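Local coordinates for glucose-6-phosphate dehydrogenase (Trypanosoma cruzi, PDB 5AQ1), which catalyses the NADP-dependent oxidation of glucose 6-phosphate to the phosphogluconolactone, the entry step of the pentose phosphate pathway, yielding NADPH, at residues F183-D186 against T187-E191; V218-I221 against I222-F226; K298-V301 against L302-V306; T319-D323 against G324-G328; A412-P415 against G416-D420. All coordinates share one frame; numbering follows the deposited sequence.

Interaction 1 (F183-D186 against T187-E191)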
loop_
_atom_site.group_PDB
_atom_site.type_symbol
_atom_site.label_atom_id
_atom_site.label_comp_id
_atom_site.label_asym_id
_atom_site.label_seq_id
_atom_site.Cartn_x
_atom_site.Cartn_y
_atom_site.Cartn_z
ATOM N N PHE B 183 -10.960 28.194 27.834
ATOM C CA PHE B 183 -10.220 27.486 28.879
ATOM C C PHE B 183 -8.799 28.046 28.916
ATOM O O PHE B 183 -7.865 27.455 28.369
ATOM C CB PHE B 183 -10.195 25.982 28.603
ATOM C CG PHE B 183 -11.555 25.377 28.416
ATOM C CD1 PHE B 183 -12.381 25.151 29.505
ATOM C CD2 PHE B 183 -12.009 25.030 27.151
ATOM C CE1 PHE B 183 -13.636 24.589 29.338
ATOM C CE2 PHE B 183 -13.264 24.470 26.977
ATOM C CZ PHE B 183 -14.080 24.251 28.070
ATOM N N GLY B 184 -8.650 29.202 29.551
ATOM C CA GLY B 184 -7.400 29.959 29.495
ATOM C C GLY B 184 -7.209 30.634 28.145
ATOM O O GLY B 184 -8.113 30.634 27.299
ATOM N N ARG B 185 -6.031 31.227 27.961
ATOM C CA ARG B 185 -5.656 31.887 26.700
ATOM C C ARG B 185 -4.301 31.418 26.144
ATOM O O ARG B 185 -3.868 31.886 25.095
ATOM C CB ARG B 185 -5.691 33.422 26.859
ATOM C CG ARG B 185 -5.167 33.942 28.191
ATOM C CD ARG B 185 -5.257 35.456 28.297
ATOM N NE ARG B 185 -4.308 36.115 27.401
ATOM C CZ ARG B 185 -4.615 36.712 26.249
ATOM N NH1 ARG B 185 -5.870 36.769 25.817
ATOM N NH2 ARG B 185 -3.647 37.264 25.520
ATOM N N ASP B 186 -3.642 30.496 26.845
ATOM C CA ASP B 186 -2.414 29.855 26.362
ATOM C C ASP B 186 -2.145 28.597 27.198
ATOM O O ASP B 186 -2.963 28.235 28.049
ATOM C CB ASP B 186 -1.222 30.829 26.389
ATOM C CG ASP B 186 -0.990 31.457 27.755
ATOM O OD1 ASP B 186 -1.353 30.851 28.788
ATOM O OD2 ASP B 186 -0.426 32.568 27.791
ATOM N N THR B 187 -1.012 27.937 26.966
ATOM C CA THR B 187 -0.670 26.715 27.699
ATOM C C THR B 187 -0.632 26.932 29.215
ATOM O O THR B 187 -1.199 26.140 29.970
ATOM C CB THR B 187 0.693 26.143 27.249
ATOM O OG1 THR B 187 0.777 26.160 25.819
ATOM C CG2 THR B 187 0.870 24.710 27.753
ATOM N N GLU B 188 0.031 28.004 29.647
ATOM C CA GLU B 188 0.216 28.284 31.077
ATOM C C GLU B 188 -1.078 28.607 31.809
ATOM O O GLU B 188 -1.377 28.012 32.844
ATOM C CB GLU B 188 1.221 29.429 31.301
ATOM C CG GLU B 188 2.635 29.045 30.946
ATOM C CD GLU B 188 3.182 27.917 31.815
ATOM O OE1 GLU B 188 2.592 27.603 32.884
ATOM O OE2 GLU B 188 4.216 27.337 31.420
ATOM N N THR B 189 -1.834 29.558 31.275
ATOM C CA THR B 189 -3.082 29.975 31.905
ATOM C C THR B 189 -4.095 28.834 31.977
ATOM O O THR B 189 -4.824 28.707 32.963
ATOM C CB THR B 189 -3.719 31.153 31.159
ATOM O OG1 THR B 189 -3.786 30.853 29.760
ATOM C CG2 THR B 189 -2.909 32.419 31.377
ATOM N N SER B 190 -4.129 28.006 30.935
ATOM C CA SER B 190 -5.034 26.863 30.878
ATOM C C SER B 190 -4.634 25.777 31.878
ATOM O O SER B 190 -5.498 25.128 32.470
ATOM C CB SER B 190 -5.071 26.286 29.459
ATOM O OG SER B 190 -6.143 25.370 29.300
ATOM N N GLU B 191 -3.331 25.585 32.065
ATOM C CA GLU B 191 -2.822 24.600 33.021
ATOM C C GLU B 191 -3.137 24.988 34.467
ATOM O O GLU B 191 -3.517 24.135 35.267
ATOM C CB GLU B 191 -1.314 24.418 32.854
ATOM C CG GLU B 191 -0.735 23.259 33.652
ATOM C CD GLU B 191 0.766 23.140 33.494
ATOM O OE1 GLU B 191 1.475 24.136 33.745
ATOM O OE2 GLU B 191 1.239 22.048 33.123
#
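The carboxylate of D186 is the flat group that carries this contact, and T189 meets one of its oxygens twice. The backbone N of T189 arrives nearly along the C-O axis of D186 OD1, 2.8 Å away, with an N-H...O angle of 169°. The hydroxyl of the same threonine comes from above the carboxylate plane, 54° out of it, with T189 OG1 2.6 Å from D186 OD1. The other oxygen, OD2, is bonded to H475 NE2 on helix 460-479, so both ends of the group are held and its rotation is fixed. With CG wedged between the backbone N and the carbonyl carbon (chi1 55°), D186 swings OD1 over the first helical turn. D186 is thus the N-cap of helix 187-197, which follows strand 175-179 of the parallel, Rossmann-type coenzyme-binding sheet; the helix end would probably favour its negative charge. D186 O already takes part in the helical pattern, accepting from S190 N at 3.1 Å. T189 OG1 serves as acceptor too, with R185 N 2.9 Å from it in the incoming loop. G184, at a positive phi, passes close by, its CA 4.1 Å from S190 N. F183 O, one residue before G184, accepts from S190 OG at 2.9 Å, the donor above the carbonyl plane. The F183 side chain leads away from helix 187-197, onto L463 of helix 460-479, and R185 NH1 binds S262 O.

Interaction 2 (V218-I221 against I222-F226)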
loop_
_atom_site.group_PDB
_atom_site.type_symbol
_atom_site.label_atom_id
_atom_site.label_comp_id
_atom_site.label_asym_id
_atom_site.label_seq_id
_atom_site.Cartn_x
_atom_site.Cartn_y
_atom_site.Cartn_z
ATOM N N VAL B 218 -19.277 16.364 11.717
ATOM C CA VAL B 218 -18.083 16.188 12.546
ATOM C C VAL B 218 -18.180 14.859 13.295
ATOM O O VAL B 218 -17.191 14.126 13.395
ATOM C CB VAL B 218 -17.886 17.361 13.528
ATOM C CG1 VAL B 218 -16.667 17.138 14.418
ATOM C CG2 VAL B 218 -17.736 18.668 12.762
ATOM N N GLN B 219 -19.372 14.544 13.808
ATOM C CA GLN B 219 -19.633 13.240 14.443
ATOM C C GLN B 219 -19.429 12.058 13.487
ATOM O O GLN B 219 -19.101 10.950 13.920
ATOM C CB GLN B 219 -21.058 13.184 15.005
ATOM C CG GLN B 219 -21.296 14.087 16.205
ATOM C CD GLN B 219 -22.667 13.886 16.829
ATOM O OE1 GLN B 219 -23.694 14.171 16.207
ATOM N NE2 GLN B 219 -22.690 13.391 18.067
ATOM N N ASN B 220 -19.622 12.297 12.193
ATOM C CA ASN B 220 -19.501 11.250 11.192
ATOM C C ASN B 220 -18.066 10.984 10.725
ATOM O O ASN B 220 -17.829 10.022 9.989
ATOM C CB ASN B 220 -20.374 11.594 9.982
ATOM C CG ASN B 220 -20.586 10.408 9.057
ATOM O OD1 ASN B 220 -20.761 9.278 9.514
ATOM N ND2 ASN B 220 -20.571 10.658 7.753
ATOM N N ILE B 221 -17.113 11.822 11.133
ATOM C CA ILE B 221 -15.728 11.681 10.677
ATOM C C ILE B 221 -15.168 10.309 11.049
ATOM O O ILE B 221 -14.625 9.601 10.204
ATOM C CB ILE B 221 -14.812 12.780 11.255
ATOM C CG1 ILE B 221 -15.183 14.141 10.663
ATOM C CG2 ILE B 221 -13.350 12.478 10.949
ATOM C CD1 ILE B 221 -14.577 15.315 11.403
ATOM N N ILE B 222 -15.305 9.953 12.320
ATOM C CA ILE B 222 -14.795 8.686 12.837
ATOM C C ILE B 222 -15.394 7.475 12.109
ATOM O O ILE B 222 -14.680 6.517 11.820
ATOM C CB ILE B 222 -15.017 8.577 14.363
ATOM C CG1 ILE B 222 -14.275 7.372 14.935
ATOM C CG2 ILE B 222 -16.502 8.498 14.708
ATOM C CD1 ILE B 222 -14.164 7.402 16.443
ATOM N N VAL B 223 -16.688 7.532 11.793
ATOM C CA VAL B 223 -17.363 6.440 11.086
ATOM C C VAL B 223 -16.885 6.371 9.635
ATOM O O VAL B 223 -16.630 5.292 9.100
ATOM C CB VAL B 223 -18.902 6.608 11.092
ATOM C CG1 VAL B 223 -19.575 5.446 10.369
ATOM C CG2 VAL B 223 -19.426 6.714 12.518
ATOM N N THR B 224 -16.783 7.533 9.002
ATOM C CA THR B 224 -16.327 7.630 7.623
ATOM C C THR B 224 -14.943 7.009 7.450
ATOM O O THR B 224 -14.696 6.282 6.482
ATOM C CB THR B 224 -16.287 9.104 7.177
ATOM O OG1 THR B 224 -17.597 9.671 7.303
ATOM C CG2 THR B 224 -15.824 9.227 5.741
ATOM N N ARG B 225 -14.051 7.291 8.398
ATOM C CA ARG B 225 -12.658 6.866 8.308
ATOM C C ARG B 225 -12.447 5.384 8.613
ATOM O O ARG B 225 -11.704 4.703 7.900
ATOM C CB ARG B 225 -11.790 7.690 9.257
ATOM C CG ARG B 225 -11.516 9.108 8.785
ATOM C CD ARG B 225 -10.414 9.739 9.621
ATOM N NE ARG B 225 -9.190 8.945 9.552
ATOM C CZ ARG B 225 -8.200 8.975 10.441
ATOM N NH1 ARG B 225 -8.252 9.773 11.499
ATOM N NH2 ARG B 225 -7.139 8.190 10.264
ATOM N N PHE B 226 -13.094 4.889 9.668
ATOM C CA PHE B 226 -12.750 3.581 10.226
ATOM C C PHE B 226 -13.803 2.485 10.051
ATOM O O PHE B 226 -13.577 1.355 10.472
ATOM C CB PHE B 226 -12.396 3.731 11.705
ATOM C CG PHE B 226 -11.275 4.703 11.970
ATOM C CD1 PHE B 226 -10.000 4.469 11.470
ATOM C CD2 PHE B 226 -11.488 5.844 12.731
ATOM C CE1 PHE B 226 -8.964 5.356 11.717
ATOM C CE2 PHE B 226 -10.457 6.734 12.985
ATOM C CZ PHE B 226 -9.192 6.490 12.477
HETATM O O HOH W 1 -16.070 11.720 14.644
#
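V218 meets I222 through water 1, which donates to V218 O at 2.9 Å and accepts from I222 N at 3.0 Å. The water stands between these two backbone atoms in place of a direct i to i+4 bond. Q219 follows with its carbonyl oxygen beside the CG2 methyl of I222, while its side chain turns the other way, onto S444 and E448 of helix 441-451. N220 comes next. Its carbonyl oxygen is gripped by two donors of T224: the backbone N, nearly in line with the C=O and 2.9 Å from N220 O, and the hydroxyl, with T224 OG1 2.7 Å from N220 O and 45° above the carbonyl plane. The N220 side chain, CG trans to the backbone N (chi1 -165°), crosses V223 and T224 at about a right angle. Its OD1 lies 3.6 Å from V223 CB and accepts from the backbone N of K413 of the second subunit. I221 closes the segment, its oxygen bonded to R225 N at 3.0 Å. Its side chain faces L280 and L281 on helix 264-282. Beyond it, the tip of the F226 ring stands over one face of the R225 guanidinium, CZ 3.3 Å above that plane; R225 also binds L280 O and makes a cation-pi contact with W235. The water thus keeps V218 O and I222 N paired, and the N220 oxygen, which accepts two hydrogen bonds, probably steadies the residue whose OD1 is used at the subunit interface.

Interaction 3 (K298-V301 against L302-V306)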
loop_
_atom_site.group_PDB
_atom_site.type_symbol
_atom_site.label_atom_id
_atom_site.label_comp_id
_atom_site.label_asym_id
_atom_site.label_seq_id
_atom_site.Cartn_x
_atom_site.Cartn_y
_atom_site.Cartn_z
ATOM N N LYS B 298 -6.852 10.795 20.070
ATOM C CA LYS B 298 -6.894 12.222 19.764
ATOM C C LYS B 298 -5.736 12.953 20.446
ATOM O O LYS B 298 -5.084 13.792 19.830
ATOM C CB LYS B 298 -8.236 12.827 20.181
ATOM C CG LYS B 298 -9.415 12.296 19.380
ATOM C CD LYS B 298 -10.751 12.685 19.995
ATOM C CE LYS B 298 -11.096 14.135 19.712
ATOM N NZ LYS B 298 -12.329 14.563 20.428
ATOM N N VAL B 299 -5.466 12.612 21.704
ATOM C CA VAL B 299 -4.345 13.200 22.430
ATOM C C VAL B 299 -3.022 12.790 21.792
ATOM O O VAL B 299 -2.126 13.616 21.625
ATOM C CB VAL B 299 -4.333 12.784 23.918
ATOM C CG1 VAL B 299 -3.061 13.262 24.607
ATOM C CG2 VAL B 299 -5.549 13.341 24.641
ATOM N N GLN B 300 -2.913 11.509 21.450
ATOM C CA GLN B 300 -1.692 10.944 20.877
ATOM C C GLN B 300 -1.242 11.702 19.634
ATOM O O GLN B 300 -0.078 12.074 19.525
ATOM C CB GLN B 300 -1.924 9.467 20.545
ATOM C CG GLN B 300 -0.740 8.728 19.933
ATOM C CD GLN B 300 0.487 8.740 20.813
ATOM O OE1 GLN B 300 0.378 8.801 22.028
ATOM N NE2 GLN B 300 1.665 8.682 20.203
ATOM N N VAL B 301 -2.169 11.932 18.706
ATOM C CA VAL B 301 -1.846 12.607 17.450
ATOM C C VAL B 301 -1.584 14.103 17.639
ATOM O O VAL B 301 -0.702 14.665 16.986
ATOM C CB VAL B 301 -2.916 12.359 16.348
ATOM C CG1 VAL B 301 -4.215 13.105 16.627
ATOM C CG2 VAL B 301 -2.374 12.754 14.982
ATOM N N LEU B 302 -2.329 14.748 18.530
ATOM C CA LEU B 302 -2.117 16.174 18.788
ATOM C C LEU B 302 -0.727 16.454 19.365
ATOM O O LEU B 302 -0.129 17.488 19.063
ATOM C CB LEU B 302 -3.199 16.744 19.711
ATOM C CG LEU B 302 -4.585 17.002 19.104
ATOM C CD1 LEU B 302 -5.463 17.694 20.133
ATOM C CD2 LEU B 302 -4.523 17.832 17.828
ATOM N N ARG B 303 -0.203 15.527 20.163
ATOM C CA ARG B 303 1.154 15.656 20.700
ATOM C C ARG B 303 2.243 15.477 19.629
ATOM O O ARG B 303 3.407 15.794 19.868
ATOM C CB ARG B 303 1.371 14.681 21.865
ATOM C CG ARG B 303 0.604 15.072 23.121
ATOM C CD ARG B 303 0.810 14.093 24.268
ATOM N NE ARG B 303 2.162 14.161 24.840
ATOM C CZ ARG B 303 3.109 13.219 24.739
ATOM N NH1 ARG B 303 2.899 12.081 24.077
ATOM N NH2 ARG B 303 4.293 13.417 25.314
ATOM N N GLN B 304 1.858 14.975 18.454
ATOM C CA GLN B 304 2.769 14.817 17.319
ATOM C C GLN B 304 2.678 15.956 16.301
ATOM O O GLN B 304 3.404 15.957 15.314
ATOM C CB GLN B 304 2.483 13.492 16.620
ATOM C CG GLN B 304 2.701 12.285 17.514
ATOM C CD GLN B 304 2.268 10.989 16.871
ATOM O OE1 GLN B 304 1.819 10.965 15.726
ATOM N NE2 GLN B 304 2.394 9.899 17.607
ATOM N N VAL B 305 1.778 16.911 16.526
ATOM C CA VAL B 305 1.658 18.071 15.646
ATOM C C VAL B 305 2.784 19.050 15.957
ATOM O O VAL B 305 3.018 19.381 17.116
ATOM C CB VAL B 305 0.301 18.779 15.813
ATOM C CG1 VAL B 305 0.238 20.038 14.958
ATOM C CG2 VAL B 305 -0.841 17.839 15.449
ATOM N N VAL B 306 3.474 19.512 14.919
ATOM C CA VAL B 306 4.545 20.489 15.083
ATOM C C VAL B 306 3.910 21.852 15.377
ATOM O O VAL B 306 3.015 22.285 14.644
ATOM C CB VAL B 306 5.425 20.585 13.820
ATOM C CG1 VAL B 306 6.472 21.681 13.971
ATOM C CG2 VAL B 306 6.087 19.244 13.531
#
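L302 and K298 form the tight side of this helix end. L302 N donates to K298 O at 3.2 Å, and the leucine branch lies over the same carbonyl, L302 CG being 3.3 Å from K298 O. L302 and V301 are buried, L302 against A465 of helix 460-479 and T275 and S279 of helix 264-282, V301 against T282; K298 NZ runs inward to a salt bridge with E462 and a bond to Q276. The other side is looser. R303 N still donates to V299 O at 3.1 Å, but the R303 side chain is exposed and poorly ordered; its CD lies 4.0 Å from V299 CG1. Q300 bends at chi2 (59°), which brings its amide next to that of Q304, the two planes 85° apart. As modelled their NE2 atoms face each other as two donors, so this amide assignment is doubtful. Q304 OE1 bonds N353 ND2. Q300 reaches R287 O of the third subunit weakly, and Q304 packs on R385 of the fourth. As helix 291-302 ends, Q304 N donates to V301 O, 3.0 Å away and 65° above the carbonyl plane. V305 N to L302 O, at 3.2 Å, closes a type I beta turn from L302 to V305. The change from i+4 to i+3 bonding probably helps the chain leave the helix with V301 O still bonded, while apolar burial and the paired K298 ammonium hold the inner side.

Interaction 4 (T319-D323 against G324-G328)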
loop_
_atom_site.group_PDB
_atom_site.type_symbol
_atom_site.label_atom_id
_atom_site.label_comp_id
_atom_site.label_asym_id
_atom_site.label_seq_id
_atom_site.Cartn_x
_atom_site.Cartn_y
_atom_site.Cartn_z
ATOM N N THR B 319 -11.304 45.300 7.473
ATOM C CA THR B 319 -11.586 46.722 7.372
ATOM C C THR B 319 -13.005 46.891 6.840
ATOM O O THR B 319 -13.676 45.904 6.527
ATOM C CB THR B 319 -10.597 47.418 6.418
ATOM O OG1 THR B 319 -10.664 46.806 5.123
ATOM C CG2 THR B 319 -9.175 47.318 6.953
ATOM N N ALA B 320 -13.451 48.141 6.734
ATOM C CA ALA B 320 -14.795 48.460 6.243
ATOM C C ALA B 320 -15.078 47.838 4.874
ATOM O O ALA B 320 -14.193 47.769 4.015
ATOM C CB ALA B 320 -14.990 49.969 6.184
ATOM N N SER B 321 -16.318 47.386 4.689
ATOM C CA SER B 321 -16.755 46.774 3.433
ATOM C C SER B 321 -16.832 47.802 2.313
ATOM O O SER B 321 -16.981 49.000 2.568
ATOM C CB SER B 321 -18.126 46.113 3.607
ATOM O OG SER B 321 -19.133 47.076 3.870
ATOM N N ALA B 322 -16.741 47.325 1.074
ATOM C CA ALA B 322 -16.792 48.196 -0.101
ATOM C C ALA B 322 -18.133 48.925 -0.211
ATOM O O ALA B 322 -18.167 50.129 -0.468
ATOM C CB ALA B 322 -16.518 47.394 -1.365
ATOM N N ASP B 323 -19.229 48.197 0.004
ATOM C CA ASP B 323 -20.573 48.786 -0.072
ATOM C C ASP B 323 -20.895 49.753 1.076
ATOM O O ASP B 323 -21.878 50.482 1.002
ATOM C CB ASP B 323 -21.652 47.693 -0.176
ATOM C CG ASP B 323 -21.737 46.814 1.064
ATOM O OD1 ASP B 323 -21.822 47.350 2.189
ATOM O OD2 ASP B 323 -21.742 45.577 0.908
ATOM N N GLY B 324 -20.094 49.736 2.139
ATOM C CA GLY B 324 -20.213 50.713 3.220
ATOM C C GLY B 324 -21.058 50.278 4.405
ATOM O O GLY B 324 -20.996 50.902 5.463
ATOM N N SER B 325 -21.841 49.212 4.244
ATOM C CA SER B 325 -22.743 48.745 5.302
ATOM C C SER B 325 -21.993 48.325 6.566
ATOM O O SER B 325 -22.333 48.758 7.667
ATOM C CB SER B 325 -23.590 47.570 4.804
ATOM O OG SER B 325 -22.782 46.437 4.527
ATOM N N THR B 326 -20.976 47.482 6.396
ATOM C CA THR B 326 -20.199 46.962 7.519
ATOM C C THR B 326 -18.985 47.855 7.802
ATOM O O THR B 326 -18.160 48.073 6.912
ATOM C CB THR B 326 -19.709 45.528 7.231
ATOM O OG1 THR B 326 -20.807 44.728 6.776
ATOM C CG2 THR B 326 -19.109 44.894 8.481
ATOM N N PRO B 327 -18.869 48.372 9.043
ATOM C CA PRO B 327 -17.678 49.132 9.417
ATOM C C PRO B 327 -16.503 48.202 9.726
ATOM O O PRO B 327 -16.705 47.008 9.960
ATOM C CB PRO B 327 -18.122 49.873 10.677
ATOM C CG PRO B 327 -19.123 48.965 11.303
ATOM C CD PRO B 327 -19.794 48.215 10.183
ATOM N N GLY B 328 -15.292 48.751 9.731
ATOM C CA GLY B 328 -14.092 47.960 9.980
ATOM C C GLY B 328 -13.961 47.495 11.419
ATOM O O GLY B 328 -14.700 47.943 12.303
#
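S321 reaches across the loop to T326, and its short side chain touches a different atom at each step. S321 CB lies 3.8 Å from T326 O and 4.0 Å from T326 CB, alongside the opposing backbone. At the tip, S321 OG accepts from T326 N at 3.2 Å and donates to D323 OD1, also at 3.2 Å, coming from well above the carboxylate plane. The hydroxyl sits between the backbone N and the carbonyl carbon (chi1 66°), a position that turns it into the bend. The backbone of S321 closes the loop as well: S321 N donates to T326 O at 3.0 Å, with an N-H...O angle of 167°. The chain reverses in a type I beta turn, S321 to G324, in which G324 N donates to S321 O; an Asx turn follows, with S325 N 2.8 Å from D323 OD1. Both belong to the surface loop that leaves strand 313-319 of the large mixed sheet on the way to strand 344-349. G324 leaves the turn at a positive phi (95°), where a side chain would jam against D323 O. D323 OD1 collects three donors, the third being S325 OG at 2.7 Å, which lies on the syn side and close to the carboxylate plane, whereas S325 N approaches almost head-on. At the base of the loop A320 CA points a C-H at T326 O, and T319 pairs with the backbone of Y487 and A489, while G328 N binds D331.

Interaction 5 (A412-P415 against G416-D420)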
loop_
_atom_site.group_PDB
_atom_site.type_symbol
_atom_site.label_atom_id
_atom_site.label_comp_id
_atom_site.label_asym_id
_atom_site.label_seq_id
_atom_site.Cartn_x
_atom_site.Cartn_y
_atom_site.Cartn_z
ATOM N N ALA B 412 -14.432 12.201 -14.844
ATOM C CA ALA B 412 -15.228 11.254 -15.612
ATOM C C ALA B 412 -15.280 11.690 -17.068
ATOM O O ALA B 412 -14.929 12.824 -17.401
ATOM C CB ALA B 412 -16.636 11.160 -15.040
ATOM N N LYS B 413 -15.710 10.778 -17.933
ATOM C CA LYS B 413 -15.936 11.093 -19.338
ATOM C C LYS B 413 -17.094 12.082 -19.442
ATOM O O LYS B 413 -18.093 11.928 -18.746
ATOM C CB LYS B 413 -16.256 9.815 -20.117
ATOM C CG LYS B 413 -16.554 10.023 -21.594
ATOM C CD LYS B 413 -17.208 8.794 -22.196
ATOM C CE LYS B 413 -17.797 9.094 -23.563
ATOM N NZ LYS B 413 -19.029 9.924 -23.477
ATOM N N THR B 414 -16.955 13.094 -20.299
ATOM C CA THR B 414 -18.048 14.030 -20.553
ATOM C C THR B 414 -19.217 13.281 -21.186
ATOM O O THR B 414 -19.051 12.648 -22.227
ATOM C CB THR B 414 -17.643 15.173 -21.498
ATOM O OG1 THR B 414 -17.008 14.636 -22.665
ATOM C CG2 THR B 414 -16.690 16.131 -20.812
ATOM N N PRO B 415 -20.402 13.343 -20.558
ATOM C CA PRO B 415 -21.569 12.606 -21.051
ATOM C C PRO B 415 -21.899 12.893 -22.511
ATOM O O PRO B 415 -21.899 14.051 -22.919
ATOM C CB PRO B 415 -22.705 13.109 -20.163
ATOM C CG PRO B 415 -22.043 13.575 -18.919
ATOM C CD PRO B 415 -20.711 14.110 -19.339
ATOM N N GLY B 416 -22.175 11.843 -23.282
ATOM C CA GLY B 416 -22.599 11.979 -24.674
ATOM C C GLY B 416 -21.568 11.504 -25.681
ATOM O O GLY B 416 -20.771 10.615 -25.394
ATOM N N LEU B 417 -21.591 12.112 -26.865
ATOM C CA LEU B 417 -20.750 11.690 -27.989
ATOM C C LEU B 417 -19.329 12.235 -27.919
ATOM O O LEU B 417 -18.385 11.547 -28.309
ATOM C CB LEU B 417 -21.396 12.091 -29.317
ATOM C CG LEU B 417 -22.458 11.095 -29.786
ATOM C CD1 LEU B 417 -23.639 11.769 -30.473
ATOM C CD2 LEU B 417 -21.816 10.049 -30.683
ATOM N N LEU B 418 -19.176 13.478 -27.468
ATOM C CA LEU B 418 -17.847 14.007 -27.169
ATOM C C LEU B 418 -17.093 13.069 -26.224
ATOM O O LEU B 418 -17.619 12.657 -25.186
ATOM C CB LEU B 418 -17.884 15.436 -26.591
ATOM C CG LEU B 418 -19.022 16.027 -25.735
ATOM C CD1 LEU B 418 -19.685 15.047 -24.767
ATOM C CD2 LEU B 418 -18.511 17.244 -24.971
ATOM N N ASN B 419 -15.865 12.730 -26.613
ATOM C CA ASN B 419 -15.009 11.860 -25.823
ATOM C C ASN B 419 -13.921 12.693 -25.147
ATOM O O ASN B 419 -12.769 12.739 -25.587
ATOM C CB ASN B 419 -14.424 10.747 -26.696
ATOM C CG ASN B 419 -14.065 9.509 -25.888
ATOM O OD1 ASN B 419 -14.942 8.749 -25.472
ATOM N ND2 ASN B 419 -12.774 9.312 -25.645
ATOM N N ASP B 420 -14.321 13.346 -24.060
ATOM C CA ASP B 420 -13.488 14.294 -23.334
ATOM C C ASP B 420 -13.615 13.982 -21.841
ATOM O O ASP B 420 -14.311 13.043 -21.462
ATOM C CB ASP B 420 -13.981 15.715 -23.639
ATOM C CG ASP B 420 -12.915 16.782 -23.437
ATOM O OD1 ASP B 420 -11.875 16.510 -22.797
ATOM O OD2 ASP B 420 -13.131 17.912 -23.919
#
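K413 stretches along the inside of the loop toward G416, while N419 crosses its far end at about a right angle. The lysine leaves with CG trans to its backbone N (chi1 178°), stays extended through CE and bends only at chi4 (-73°), which sets NZ among carbonyl oxygens. K413 NZ donates to G416 O at 2.7 Å and, back on its own segment, to T414 O at 3.0 Å, both from directions tilted out of the carbonyl planes. N419 OD1 comes in beside the chain, 3.5 Å from K413 CE. T414 lies obliquely against D420, with T414 OG1 3.4 Å and T414 CG2 3.9 Å from D420 CB, so both branches of the threonine face that carbon. In the backbone, T414 N donates to D420 O at 2.9 Å, the donor standing above the carbonyl plane. L418 brings its methyls over the same hydroxyl, its CD1 3.4 Å from T414 OG1, and its oxygen takes at most a weak bond from OG1. G416, at a positive phi (111°), turns the chain. This is the loop joining antiparallel strands 405-413 and 421-429 at the edge of the large mixed sheet. It reaches the second subunit, where E216 forms a salt bridge with K413 NZ and accepts from G416 N. Because one ammonium group ties two loop carbonyls to a carboxylate of the neighbouring chain, the turn's internal bonding and the subunit interface probably depend on each other.

Overall arrangement
The five contacts follow one another along the chain. Interaction 1 caps helix 187-197, which follows strand 175-179 of the parallel coenzyme-binding sheet, with the side chain of F183 about 8 Å from NADPH. Interaction 2 links helices 216-219 and 221-226, and interactions 3 to 5 belong to the C-terminal domain. Interaction 3 ends helix 291-302; its centre is about 18 Å from those of both interactions 1 and 2. Interactions 4 and 5 are loops leaving strands 313-319 and 405-413 of the mixed sheet, centres about 45 Å apart. Interactions 2 and 5, centres about 34 Å apart within one chain, both meet the second subunit and engage each other's counterparts across that interface.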